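PDB 4UZG: surface protein SPB1 from Streptococcus agalactiae, which probably serves as the repeating backbone subunit of the group B streptococcus type 2b pilus, which sortases assemble into a covalent fibre. Local coordinates for residues A[38-43]-A[149-154]; A[51-56]-A[126-131]; A[137-142]-A[269-274]; A[229-234]-A[256-261]. One frame throughout, in Å; residues are numbered along the deposited sequence.

Contact 1 of 4, residues A[38-43]-A[149-154]; sequences YVIKDT and ATINPN
I40 and I151 sit opposite each other as a non-hydrogen-bonded pair of two antiparallel strands, 38-43 and 149-153. Their side chains point the same way, with CG1 of I40 3.9 Å from CG1 of I151. In both, CG1 is anti to the carbonyl carbon (chi1 -60° and -53°), which sets these branches alongside each other. The Y38 ring slants across P153, and its CE1 comes within 3.9 Å of P153 CB. A149 and D42 complete this tightly packed face; D42 is its polar exception, with weak hydrogen bonds to K4 and Y127. I21 and Y23 of strand 16-26 touch I151 here, and W97 meets the Y38 ring edge-to-face.

The opposite face carries V39, K41, T150 and N152 and is looser. K41 CB touches T150 OG1 at 3.6 Å, but the rest of the lysine runs out extended and leaves the partner strand. A water donates to V39 O at 2.8 Å, accepts from N152 ND2 at 2.9 Å and also bonds T150 OG1. The other end of the N152 amide is fixed by D159 N.

Two reciprocal backbone pairs lace the strands. V39 N reaches N152 O at 2.8 Å, and K41 N reaches T150 O at 2.9 Å. A covered, mostly apolar face and a more polar, water-binding one fit a strand pair in a beta sandwich, consistent with the Ig-like domains of Gram-positive pilins.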
loop_
_atom_site.group_PDB
_atom_site.type_symbol
_atom_site.label_atom_id
_atom_site.label_comp_id
_atom_site.label_asym_id
_atom_site.label_seq_id
_atom_site.Cartn_x
_atom_site.Cartn_y
_atom_site.Cartn_z
ATOM N N TYR A 38 4.259 -21.209 -18.560
ATOM C CA TYR A 38 4.885 -20.124 -17.806
ATOM C C TYR A 38 4.375 -20.196 -16.377
ATOM O O TYR A 38 3.183 -20.395 -16.151
ATOM C CB TYR A 38 4.595 -18.729 -18.425
ATOM C CG TYR A 38 5.421 -18.480 -19.645
ATOM C CD1 TYR A 38 6.707 -17.975 -19.547
ATOM C CD2 TYR A 38 4.936 -18.799 -20.905
ATOM C CE1 TYR A 38 7.492 -17.812 -20.679
ATOM C CE2 TYR A 38 5.708 -18.620 -22.035
ATOM C CZ TYR A 38 6.997 -18.162 -21.926
ATOM O OH TYR A 38 7.799 -18.008 -23.037
ATOM N N VAL A 39 5.276 -20.004 -15.426
ATOM C CA VAL A 39 4.946 -20.065 -14.000
ATOM C C VAL A 39 5.202 -18.705 -13.368
ATOM O O VAL A 39 6.325 -18.180 -13.427
ATOM C CB VAL A 39 5.798 -21.122 -13.292
ATOM C CG1 VAL A 39 5.387 -21.210 -11.830
ATOM C CG2 VAL A 39 5.687 -22.489 -13.980
ATOM N N ILE A 40 4.160 -18.136 -12.761
ATOM C CA ILE A 40 4.225 -16.855 -12.072
ATOM C C ILE A 40 4.115 -17.145 -10.580
ATOM O O ILE A 40 3.105 -17.665 -10.115
ATOM C CB ILE A 40 3.058 -15.947 -12.510
ATOM C CG1 ILE A 40 3.115 -15.694 -14.019
ATOM C CG2 ILE A 40 3.082 -14.636 -11.720
ATOM C CD1 ILE A 40 2.146 -16.544 -14.832
ATOM N N LYS A 41 5.163 -16.808 -9.836
ATOM C CA LYS A 41 5.195 -17.036 -8.393
ATOM C C LYS A 41 5.304 -15.706 -7.692
ATOM O O LYS A 41 6.184 -14.916 -8.008
ATOM C CB LYS A 41 6.394 -17.889 -8.000
ATOM C CG LYS A 41 6.237 -19.334 -8.318
ATOM C CD LYS A 41 7.415 -20.169 -7.843
ATOM C CE LYS A 41 7.227 -21.640 -8.210
ATOM N NZ LYS A 41 8.342 -22.473 -7.669
ATOM N N ASP A 42 4.428 -15.444 -6.729
ATOM C CA ASP A 42 4.404 -14.138 -6.046
ATOM C C ASP A 42 4.495 -14.377 -4.556
ATOM O O ASP A 42 3.636 -15.052 -3.966
ATOM C CB ASP A 42 3.105 -13.434 -6.407
ATOM C CG ASP A 42 3.063 -11.996 -5.969
ATOM O OD1 ASP A 42 3.573 -11.643 -4.901
ATOM O OD2 ASP A 42 2.433 -11.178 -6.699
ATOM N N THR A 43 5.569 -13.861 -3.959
ATOM C CA THR A 43 5.749 -13.922 -2.518
ATOM C C THR A 43 5.391 -12.531 -1.969
ATOM O O THR A 43 6.091 -11.554 -2.222
ATOM C CB THR A 43 7.185 -14.281 -2.141
ATOM O OG1 THR A 43 7.548 -15.510 -2.770
ATOM C CG2 THR A 43 7.337 -14.414 -0.619
ATOM N N ALA A 149 7.508 -10.875 -7.572
ATOM C CA ALA A 149 6.928 -11.821 -8.507
ATOM C C ALA A 149 8.010 -12.271 -9.471
ATOM O O ALA A 149 8.729 -11.457 -10.026
ATOM C CB ALA A 149 5.796 -11.185 -9.281
ATOM N N THR A 150 8.073 -13.579 -9.707
ATOM C CA THR A 150 8.956 -14.139 -10.722
ATOM C C THR A 150 8.082 -14.774 -11.804
ATOM O O THR A 150 6.994 -15.304 -11.511
ATOM C CB THR A 150 9.923 -15.174 -10.150
ATOM O OG1 THR A 150 9.175 -16.255 -9.598
ATOM C CG2 THR A 150 10.845 -14.568 -9.132
ATOM N N ILE A 151 8.586 -14.761 -13.035
ATOM C CA ILE A 151 7.942 -15.427 -14.140
ATOM C C ILE A 151 9.027 -16.237 -14.864
ATOM O O ILE A 151 10.037 -15.671 -15.295
ATOM C CB ILE A 151 7.262 -14.449 -15.102
ATOM C CG1 ILE A 151 6.298 -13.511 -14.343
ATOM C CG2 ILE A 151 6.574 -15.244 -16.228
ATOM C CD1 ILE A 151 6.917 -12.115 -13.972
ATOM N N ASN A 152 8.797 -17.538 -14.990
ATOM C CA ASN A 152 9.789 -18.440 -15.593
ATOM C C ASN A 152 9.088 -19.368 -16.581
ATOM O O ASN A 152 7.971 -19.832 -16.323
ATOM C CB ASN A 152 10.430 -19.332 -14.532
ATOM C CG ASN A 152 11.422 -18.608 -13.645
ATOM O OD1 ASN A 152 12.564 -18.390 -14.012
ATOM N ND2 ASN A 152 10.980 -18.230 -12.451
ATOM N N PRO A 153 9.755 -19.712 -17.690
ATOM C CA PRO A 153 9.256 -20.795 -18.545
ATOM C C PRO A 153 9.520 -22.134 -17.899
ATOM O O PRO A 153 10.508 -22.292 -17.176
ATOM C CB PRO A 153 10.088 -20.617 -19.808
ATOM C CG PRO A 153 11.413 -20.110 -19.283
ATOM C CD PRO A 153 11.064 -19.207 -18.118
ATOM N N ASN A 154 8.686 -23.108 -18.243
ATOM C CA ASN A 154 8.940 -24.512 -17.923
ATOM C C ASN A 154 9.290 -24.657 -16.445
ATOM O O ASN A 154 8.494 -24.228 -15.607
ATOM C CB ASN A 154 9.956 -25.095 -18.907
ATOM C CG ASN A 154 9.408 -25.115 -20.312
ATOM O OD1 ASN A 154 8.221 -24.875 -20.540
ATOM N ND2 ASN A 154 10.267 -25.441 -21.276
HETATM O O HOH W 1 8.235 -18.265 -11.388
#

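Contact 2 of 4, residues A[51-56]-A[126-131]; sequences DLNEGS and TYTGVL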
loop_
_atom_site.group_PDB
_atom_site.type_symbol
_atom_site.label_atom_id
_atom_site.label_comp_id
_atom_site.label_asym_id
_atom_site.label_seq_id
_atom_site.Cartn_x
_atom_site.Cartn_y
_atom_site.Cartn_z
ATOM N N ASP A 51 -2.476 -8.074 3.077
ATOM C CA ASP A 51 -3.215 -9.331 3.067
ATOM C C ASP A 51 -3.746 -9.563 1.656
ATOM O O ASP A 51 -4.594 -8.812 1.167
ATOM C CB ASP A 51 -4.347 -9.214 4.098
ATOM C CG ASP A 51 -5.137 -10.474 4.292
ATOM O OD1 ASP A 51 -5.114 -11.324 3.397
ATOM O OD2 ASP A 51 -5.808 -10.591 5.351
ATOM N N LEU A 52 -3.197 -10.566 0.991
ATOM C CA LEU A 52 -3.635 -10.940 -0.350
ATOM C C LEU A 52 -5.135 -11.188 -0.379
ATOM O O LEU A 52 -5.653 -11.924 0.473
ATOM C CB LEU A 52 -2.926 -12.239 -0.754
ATOM C CG LEU A 52 -3.289 -12.852 -2.108
ATOM C CD1 LEU A 52 -2.905 -11.948 -3.263
ATOM C CD2 LEU A 52 -2.633 -14.233 -2.239
ATOM N N ASN A 53 -5.835 -10.651 -1.376
ATOM C CA ASN A 53 -7.208 -11.073 -1.642
ATOM C C ASN A 53 -7.196 -12.302 -2.541
ATOM O O ASN A 53 -7.062 -12.204 -3.754
ATOM C CB ASN A 53 -8.028 -9.956 -2.295
ATOM C CG ASN A 53 -8.434 -8.856 -1.324
ATOM O OD1 ASN A 53 -8.792 -9.120 -0.178
ATOM N ND2 ASN A 53 -8.443 -7.640 -1.815
ATOM N N GLU A 54 -7.307 -13.463 -1.932
ATOM C CA GLU A 54 -7.343 -14.677 -2.710
ATOM C C GLU A 54 -8.509 -14.608 -3.678
ATOM O O GLU A 54 -9.545 -13.968 -3.422
ATOM C CB GLU A 54 -7.423 -15.928 -1.820
ATOM C CG GLU A 54 -6.133 -16.292 -1.108
ATOM C CD GLU A 54 -5.780 -15.436 0.084
ATOM O OE1 GLU A 54 -6.647 -14.670 0.584
ATOM O OE2 GLU A 54 -4.624 -15.581 0.528
ATOM N N GLY A 55 -8.298 -15.217 -4.836
ATOM C CA GLY A 55 -9.321 -15.255 -5.854
ATOM C C GLY A 55 -9.545 -13.958 -6.614
ATOM O O GLY A 55 -10.513 -13.855 -7.368
ATOM N N SER A 56 -8.663 -12.966 -6.469
ATOM C CA SER A 56 -8.893 -11.649 -7.076
ATOM C C SER A 56 -8.243 -11.493 -8.459
ATOM O O SER A 56 -8.256 -10.404 -9.012
ATOM C CB SER A 56 -8.405 -10.553 -6.139
ATOM O OG SER A 56 -6.998 -10.614 -5.954
ATOM N N THR A 126 -3.365 -9.238 -12.849
ATOM C CA THR A 126 -3.751 -8.234 -11.883
ATOM C C THR A 126 -4.405 -8.935 -10.704
ATOM O O THR A 126 -5.055 -9.973 -10.853
ATOM C CB THR A 126 -4.707 -7.205 -12.462
ATOM O OG1 THR A 126 -5.941 -7.820 -12.822
ATOM C CG2 THR A 126 -4.115 -6.507 -13.649
ATOM N N TYR A 127 -4.224 -8.375 -9.506
ATOM C CA TYR A 127 -4.838 -8.922 -8.309
ATOM C C TYR A 127 -4.835 -7.822 -7.255
ATOM O O TYR A 127 -4.232 -6.766 -7.461
ATOM C CB TYR A 127 -4.091 -10.183 -7.818
ATOM C CG TYR A 127 -2.708 -9.918 -7.248
ATOM C CD1 TYR A 127 -1.587 -9.839 -8.053
ATOM C CD2 TYR A 127 -2.542 -9.714 -5.890
ATOM C CE1 TYR A 127 -0.335 -9.572 -7.516
ATOM C CE2 TYR A 127 -1.287 -9.446 -5.341
ATOM C CZ TYR A 127 -0.202 -9.378 -6.170
ATOM O OH TYR A 127 1.068 -9.112 -5.666
ATOM N N THR A 128 -5.504 -8.064 -6.137
ATOM C CA THR A 128 -5.551 -7.073 -5.085
ATOM C C THR A 128 -5.129 -7.647 -3.735
ATOM O O THR A 128 -5.115 -8.866 -3.510
ATOM C CB THR A 128 -6.949 -6.437 -4.956
ATOM O OG1 THR A 128 -7.866 -7.472 -4.612
ATOM C CG2 THR A 128 -7.376 -5.755 -6.235
ATOM N N GLY A 129 -4.780 -6.725 -2.844
ATOM C CA GLY A 129 -4.565 -7.015 -1.442
ATOM C C GLY A 129 -5.081 -5.843 -0.622
ATOM O O GLY A 129 -5.510 -4.826 -1.174
ATOM N N VAL A 130 -5.035 -5.985 0.690
ATOM C CA VAL A 130 -5.489 -4.948 1.619
ATOM C C VAL A 130 -4.349 -4.578 2.560
ATOM O O VAL A 130 -3.750 -5.446 3.197
ATOM C CB VAL A 130 -6.737 -5.400 2.404
ATOM C CG1 VAL A 130 -7.139 -4.341 3.434
ATOM C CG2 VAL A 130 -7.899 -5.697 1.460
ATOM N N LEU A 131 -4.017 -3.287 2.620
ATOM C CA LEU A 131 -2.959 -2.816 3.494
ATOM C C LEU A 131 -3.392 -2.948 4.950
ATOM O O LEU A 131 -4.518 -2.553 5.292
ATOM C CB LEU A 131 -2.619 -1.359 3.155
ATOM C CG LEU A 131 -1.401 -0.752 3.856
ATOM C CD1 LEU A 131 -0.130 -1.476 3.454
ATOM C CD2 LEU A 131 -1.289 0.719 3.545
HETATM O O HOH W 2 -7.676 -8.229 -10.717
#
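D51 and V130 form an antiparallel hydrogen-bonded pair, with D51 N to V130 O and V130 N to D51 O both 2.9 Å. L52 and G129 follow as a non-hydrogen-bonded pair. N53 N still reaches T128 O at 2.9 Å. The chain then swings away through a type II beta turn, N53 to S56, and returns to strand 126-131 at S56.

Side chains take over at the turn. The N53 amide lies across T128, and its ND2 donates to T128 OG1 at 2.9 Å, with the oxygen almost in the amide plane. S56 OG has two roles: it accepts a nearly straight bond from T128 N (3.0 Å, 174°) and donates to N53 O at 2.7 Å. Its chi1 of 65° puts OG between the backbone N and the carbonyl carbon, where it can reach both. On the face of L52, its side chain crosses that of Y127 at about a right angle, CD1 of L52 lying 3.5 Å from CD2 of Y127. F91 meets the same ring edge-to-face. A water joins S56 O to T126 OG1.

This is an antiparallel ladder of a large beta sheet, interrupted by a type II turn whose serine hydroxyl stands in for a backbone partner.

Contact 3 of 4, residues A[137-142]-A[269-274]; sequences PGSADL and DNLLVN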
loop_
_atom_site.group_PDB
_atom_site.type_symbol
_atom_site.label_atom_id
_atom_site.label_comp_id
_atom_site.label_asym_id
_atom_site.label_seq_id
_atom_site.Cartn_x
_atom_site.Cartn_y
_atom_site.Cartn_z
ATOM N N PRO A 137 5.817 2.997 7.665
ATOM C CA PRO A 137 5.649 4.241 6.907
ATOM C C PRO A 137 6.966 4.743 6.331
ATOM O O PRO A 137 8.056 4.379 6.753
ATOM C CB PRO A 137 5.102 5.213 7.974
ATOM C CG PRO A 137 5.789 4.758 9.228
ATOM C CD PRO A 137 5.791 3.252 9.121
ATOM N N GLY A 138 6.824 5.634 5.359
ATOM C CA GLY A 138 7.959 6.357 4.818
ATOM C C GLY A 138 8.479 5.846 3.489
ATOM O O GLY A 138 7.912 4.927 2.879
ATOM N N SER A 139 9.584 6.445 3.070
ATOM C CA SER A 139 10.113 6.336 1.709
ATOM C C SER A 139 11.394 5.503 1.602
ATOM O O SER A 139 11.955 5.387 0.525
ATOM C CB SER A 139 10.382 7.753 1.176
ATOM O OG SER A 139 9.202 8.533 1.204
ATOM N N ALA A 140 11.856 4.935 2.712
ATOM C CA ALA A 140 13.124 4.208 2.737
ATOM C C ALA A 140 12.981 2.798 2.171
ATOM O O ALA A 140 11.916 2.392 1.719
ATOM C CB ALA A 140 13.646 4.149 4.161
ATOM N N ASP A 141 14.077 2.051 2.175
ATOM C CA ASP A 141 14.016 0.649 1.802
ATOM C C ASP A 141 13.211 -0.086 2.858
ATOM O O ASP A 141 13.579 -0.076 4.032
ATOM C CB ASP A 141 15.417 0.046 1.732
ATOM C CG ASP A 141 16.237 0.592 0.586
ATOM O OD1 ASP A 141 15.658 1.146 -0.371
ATOM O OD2 ASP A 141 17.473 0.449 0.643
ATOM N N LEU A 142 12.114 -0.705 2.440
ATOM C CA LEU A 142 11.186 -1.388 3.354
ATOM C C LEU A 142 10.870 -2.785 2.816
ATOM O O LEU A 142 9.822 -3.018 2.176
ATOM C CB LEU A 142 9.896 -0.577 3.549
ATOM C CG LEU A 142 10.059 0.806 4.180
ATOM C CD1 LEU A 142 8.734 1.515 4.168
ATOM C CD2 LEU A 142 10.602 0.684 5.595
ATOM N N ASP A 269 12.234 12.992 4.317
ATOM C CA ASP A 269 11.232 12.020 3.884
ATOM C C ASP A 269 9.865 12.685 4.014
ATOM O O ASP A 269 9.357 12.882 5.127
ATOM C CB ASP A 269 11.298 10.764 4.759
ATOM C CG ASP A 269 10.407 9.650 4.259
ATOM O OD1 ASP A 269 9.437 9.941 3.526
ATOM O OD2 ASP A 269 10.681 8.480 4.610
ATOM N N ASN A 270 9.241 13.009 2.884
ATOM C CA ASN A 270 7.993 13.747 2.968
ATOM C C ASN A 270 6.795 12.895 3.414
ATOM O O ASN A 270 5.693 13.430 3.586
ATOM C CB ASN A 270 7.707 14.511 1.677
ATOM C CG ASN A 270 7.491 13.616 0.508
ATOM O OD1 ASN A 270 7.130 12.450 0.654
ATOM N ND2 ASN A 270 7.702 14.158 -0.679
ATOM N N LEU A 271 7.026 11.601 3.667
ATOM C CA LEU A 271 5.988 10.724 4.245
ATOM C C LEU A 271 6.129 10.554 5.759
ATOM O O LEU A 271 5.351 9.826 6.356
ATOM C CB LEU A 271 5.968 9.373 3.530
ATOM C CG LEU A 271 5.447 9.427 2.094
ATOM C CD1 LEU A 271 5.589 8.035 1.485
ATOM C CD2 LEU A 271 4.001 9.901 2.052
ATOM N N LEU A 272 7.093 11.236 6.361
ATOM C CA LEU A 272 7.303 11.208 7.802
ATOM C C LEU A 272 7.343 12.661 8.267
ATOM O O LEU A 272 8.382 13.312 8.184
ATOM C CB LEU A 272 8.597 10.480 8.183
ATOM C CG LEU A 272 8.720 9.034 7.720
ATOM C CD1 LEU A 272 10.110 8.512 8.046
ATOM C CD2 LEU A 272 7.658 8.163 8.340
ATOM N N VAL A 273 6.208 13.181 8.729
ATOM C CA VAL A 273 6.118 14.607 9.012
ATOM C C VAL A 273 5.876 14.836 10.507
ATOM O O VAL A 273 5.359 13.979 11.231
ATOM C CB VAL A 273 5.050 15.325 8.135
ATOM C CG1 VAL A 273 5.340 15.141 6.666
ATOM C CG2 VAL A 273 3.652 14.879 8.442
ATOM N N ASN A 274 6.271 16.030 10.950
ATOM C CA ASN A 274 6.354 16.357 12.361
ATOM C C ASN A 274 5.826 17.754 12.656
ATOM O O ASN A 274 6.578 18.622 13.105
ATOM C CB ASN A 274 7.809 16.297 12.816
ATOM C CG ASN A 274 8.438 14.957 12.577
ATOM O OD1 ASN A 274 8.424 14.076 13.450
ATOM N ND2 ASN A 274 9.004 14.779 11.384
HETATM O O HOH W 3 8.211 10.234 -0.664
#
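An Asx turn headed by D269 receives S139, where a loop meets a tight corner of the chain. Residues 137-142 lie in the loop between strands 121-131 and 146-153 of the large sheet. Residues 269-272 form a type I beta turn that leads into strand 273-279.

The D269 carboxylate carries the polar part. Its OD2 takes S139 N at 2.8 Å, on the syn side and 17° out of the carboxylate plane. Its OD1 takes two donors from opposite faces of that plane: the S139 hydroxyl, with OG at 2.7 Å, and L271 N at 2.9 Å, the bond that closes the Asx turn. Three bonds thus hold the carboxylate and fix its rotation, and they would be expected to stabilise its charged form. The aspartate extends toward the loop because CG stands opposite the backbone N (chi1 -173°). A water donates to both S139 OG and N270 OD1.

Beside the carboxylate the contact is mainly apolar. G138, with no side chain, brings its CA to 3.8 Å from L271 CB. The end of L272 turns back to the loop, where its CD2 touches P137 CB at 3.9 Å, the two side chains crossing at about a right angle. The S139 hydroxyl also meets a methyl group, OG lying 3.7 Å from L271 CD1. Outside the two segments, R167 NH1 is hydrogen-bonded to G138 O and A140 O.

An Asx turn overlapping a type I turn thus holds a carboxylate for the serine, consistent with a junction between the large-sheet region and the prealbumin-like part.

Contact 4 of 4, residues A[229-234]-A[256-261]; sequences TGLKEG and VILGDG. With EDO (1,2-ethanediol), chain C.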
loop_
_atom_site.group_PDB
_atom_site.type_symbol
_atom_site.label_atom_id
_atom_site.label_comp_id
_atom_site.label_asym_id
_atom_site.label_seq_id
_atom_site.Cartn_x
_atom_site.Cartn_y
_atom_site.Cartn_z
ATOM N N THR A 229 -0.100 6.718 12.373
ATOM C CA THR A 229 0.672 5.979 11.375
ATOM C C THR A 229 -0.262 5.265 10.429
ATOM O O THR A 229 -1.141 4.526 10.860
ATOM C CB THR A 229 1.572 4.949 12.074
ATOM O OG1 THR A 229 2.359 5.614 13.061
ATOM C CG2 THR A 229 2.459 4.215 11.074
ATOM N N GLY A 230 -0.038 5.444 9.131
ATOM C CA GLY A 230 -0.766 4.678 8.138
ATOM C C GLY A 230 -1.706 5.462 7.237
ATOM O O GLY A 230 -2.784 4.967 6.908
ATOM N N LEU A 231 -1.295 6.651 6.815
ATOM C CA LEU A 231 -2.137 7.556 6.041
ATOM C C LEU A 231 -1.571 7.757 4.627
ATOM O O LEU A 231 -0.377 7.914 4.409
ATOM C CB LEU A 231 -2.186 8.936 6.708
ATOM C CG LEU A 231 -2.869 8.973 8.069
ATOM C CD1 LEU A 231 -2.577 10.287 8.751
ATOM C CD2 LEU A 231 -4.352 8.760 7.921
ATOM N N LYS A 232 -2.489 7.858 3.683
ATOM C CA LYS A 232 -2.215 8.217 2.315
ATOM C C LYS A 232 -1.678 9.647 2.242
ATOM O O LYS A 232 -2.028 10.504 3.066
ATOM C CB LYS A 232 -3.549 8.094 1.528
ATOM C CG LYS A 232 -3.414 8.179 0.020
ATOM C CD LYS A 232 -4.769 7.939 -0.644
ATOM C CE LYS A 232 -4.726 7.946 -2.159
ATOM N NZ LYS A 232 -4.057 6.714 -2.697
ATOM N N GLU A 233 -0.880 9.955 1.235
ATOM C CA GLU A 233 -0.482 11.328 0.988
ATOM C C GLU A 233 -1.715 12.214 0.848
ATOM O O GLU A 233 -2.776 11.767 0.401
ATOM C CB GLU A 233 0.359 11.417 -0.278
ATOM C CG GLU A 233 -0.444 11.176 -1.519
ATOM C CD GLU A 233 0.431 10.817 -2.699
ATOM O OE1 GLU A 233 0.691 9.612 -2.891
ATOM O OE2 GLU A 233 0.852 11.744 -3.420
ATOM N N GLY A 234 -1.551 13.486 1.185
ATOM C CA GLY A 234 -2.626 14.451 1.056
ATOM C C GLY A 234 -2.483 15.564 2.065
ATOM O O GLY A 234 -1.466 15.718 2.722
ATOM N N VAL A 256 -1.602 20.201 7.688
ATOM C CA VAL A 256 -0.412 19.358 7.641
ATOM C C VAL A 256 -0.439 18.588 6.319
ATOM O O VAL A 256 -1.378 17.843 6.048
ATOM C CB VAL A 256 -0.397 18.343 8.786
ATOM C CG1 VAL A 256 0.857 17.473 8.693
ATOM C CG2 VAL A 256 -0.522 18.986 10.118
ATOM N N ILE A 257 0.602 18.758 5.512
ATOM C CA ILE A 257 0.731 18.044 4.256
ATOM C C ILE A 257 1.629 16.826 4.439
ATOM O O ILE A 257 2.716 16.893 5.010
ATOM C CB ILE A 257 1.263 18.965 3.155
ATOM C CG1 ILE A 257 0.209 20.044 2.863
ATOM C CG2 ILE A 257 1.590 18.164 1.897
ATOM C CD1 ILE A 257 0.672 21.121 1.950
ATOM N N LEU A 258 1.149 15.715 3.903
ATOM C CA LEU A 258 1.861 14.483 3.889
ATOM C C LEU A 258 2.134 14.175 2.404
ATOM O O LEU A 258 1.231 14.214 1.563
ATOM C CB LEU A 258 0.919 13.496 4.559
ATOM C CG LEU A 258 1.466 12.154 4.951
ATOM C CD1 LEU A 258 2.743 12.188 5.814
ATOM C CD2 LEU A 258 0.384 11.373 5.666
ATOM N N GLY A 259 3.388 13.888 2.081
ATOM C CA GLY A 259 3.787 13.680 0.698
ATOM C C GLY A 259 4.279 14.955 0.034
ATOM O O GLY A 259 4.823 15.834 0.698
ATOM N N ASP A 260 4.105 15.065 -1.282
ATOM C CA ASP A 260 4.579 16.239 -2.008
ATOM C C ASP A 260 4.059 17.512 -1.378
ATOM O O ASP A 260 2.863 17.640 -1.133
ATOM C CB ASP A 260 4.116 16.197 -3.470
ATOM C CG ASP A 260 4.818 15.127 -4.290
ATOM O OD1 ASP A 260 5.926 14.711 -3.900
ATOM O OD2 ASP A 260 4.255 14.724 -5.331
ATOM N N GLY A 261 4.960 18.443 -1.108
ATOM C CA GLY A 261 4.591 19.692 -0.460
ATOM C C GLY A 261 4.749 19.698 1.056
ATOM O O GLY A 261 4.528 20.711 1.707
HETATM C C1 EDO C . -0.861 5.047 15.588
HETATM O O1 EDO C . -1.547 5.216 14.354
HETATM C C2 EDO C . -0.876 3.586 16.005
HETATM O O2 EDO C . -0.101 2.832 15.069
HETATM O O HOH W 4 3.350 12.313 -2.284
#
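L258 and G234 make an antiparallel hydrogen-bonded pair at the edge of a four-stranded sheet in the prealbumin-like fold. L258 N donates to G234 O along a nearly straight line (2.9 Å, 178°). G234 N returns a bond to L258 O at 2.9 Å, bent more and tilted out of the carbonyl plane. The pair sits where the chain passes from strand 225-231 of one sheet to strand 234-240 of the other. L231 and its neighbour G230 both face G169 as a G1 beta bulge.

The L258 side chain crosses this passage. Its CB lies 3.7 Å from G234 O. With chi1 at -168°, CG points away from the backbone N and carries CD2 to L231 and K232. CD2 fits against L231 CB and K232 O, each 3.7 Å away. CD1 faces L271 O, and V273 and Y236 also touch this leucine. It packs between residues of both sheets: L231 and V273 of one, Y236 of the other.

E233 packs beside the L258-G259 link. Its CB lies 3.5 Å from L258 O and beside G259. The carboxylate reaches further out: OE1 is bonded to T10 OG1, and OE2 takes a weak bond from a water that also accepts from D260 N. K232 turns the other way, its NZ bonded to T10 O and Q8 OE1, so the N-terminal part of the chain lies against this link between strands.

At the far end of the segment a 1,2-ethanediol, probably from the crystallisation liquor, accepts through its O1 from T229 N at 2.9 Å.

Overall arrangement
From the N terminus, strand 38-43 opens contact 1, and contact 2 opens soon after with 51-56. Contact 2 closes at 126-131, nested inside the loop of contact 1. Contact 3 opens at 137-142 before contact 1 closes at 149-154, so these two cross. Contact 4, 229-234 with 256-261, is nested inside contact 3, which closes last at 269-274. Contacts 1 and 2 share the large sheet and meet through a weak hydrogen bond between D42 OD2 and Y127 OH. Contacts 3 and 4 meet where G259 N lies 2.8 Å from N270 O. Contact 3 ties the large-sheet region to the prealbumin-like domain, while contact 4 works within that domain.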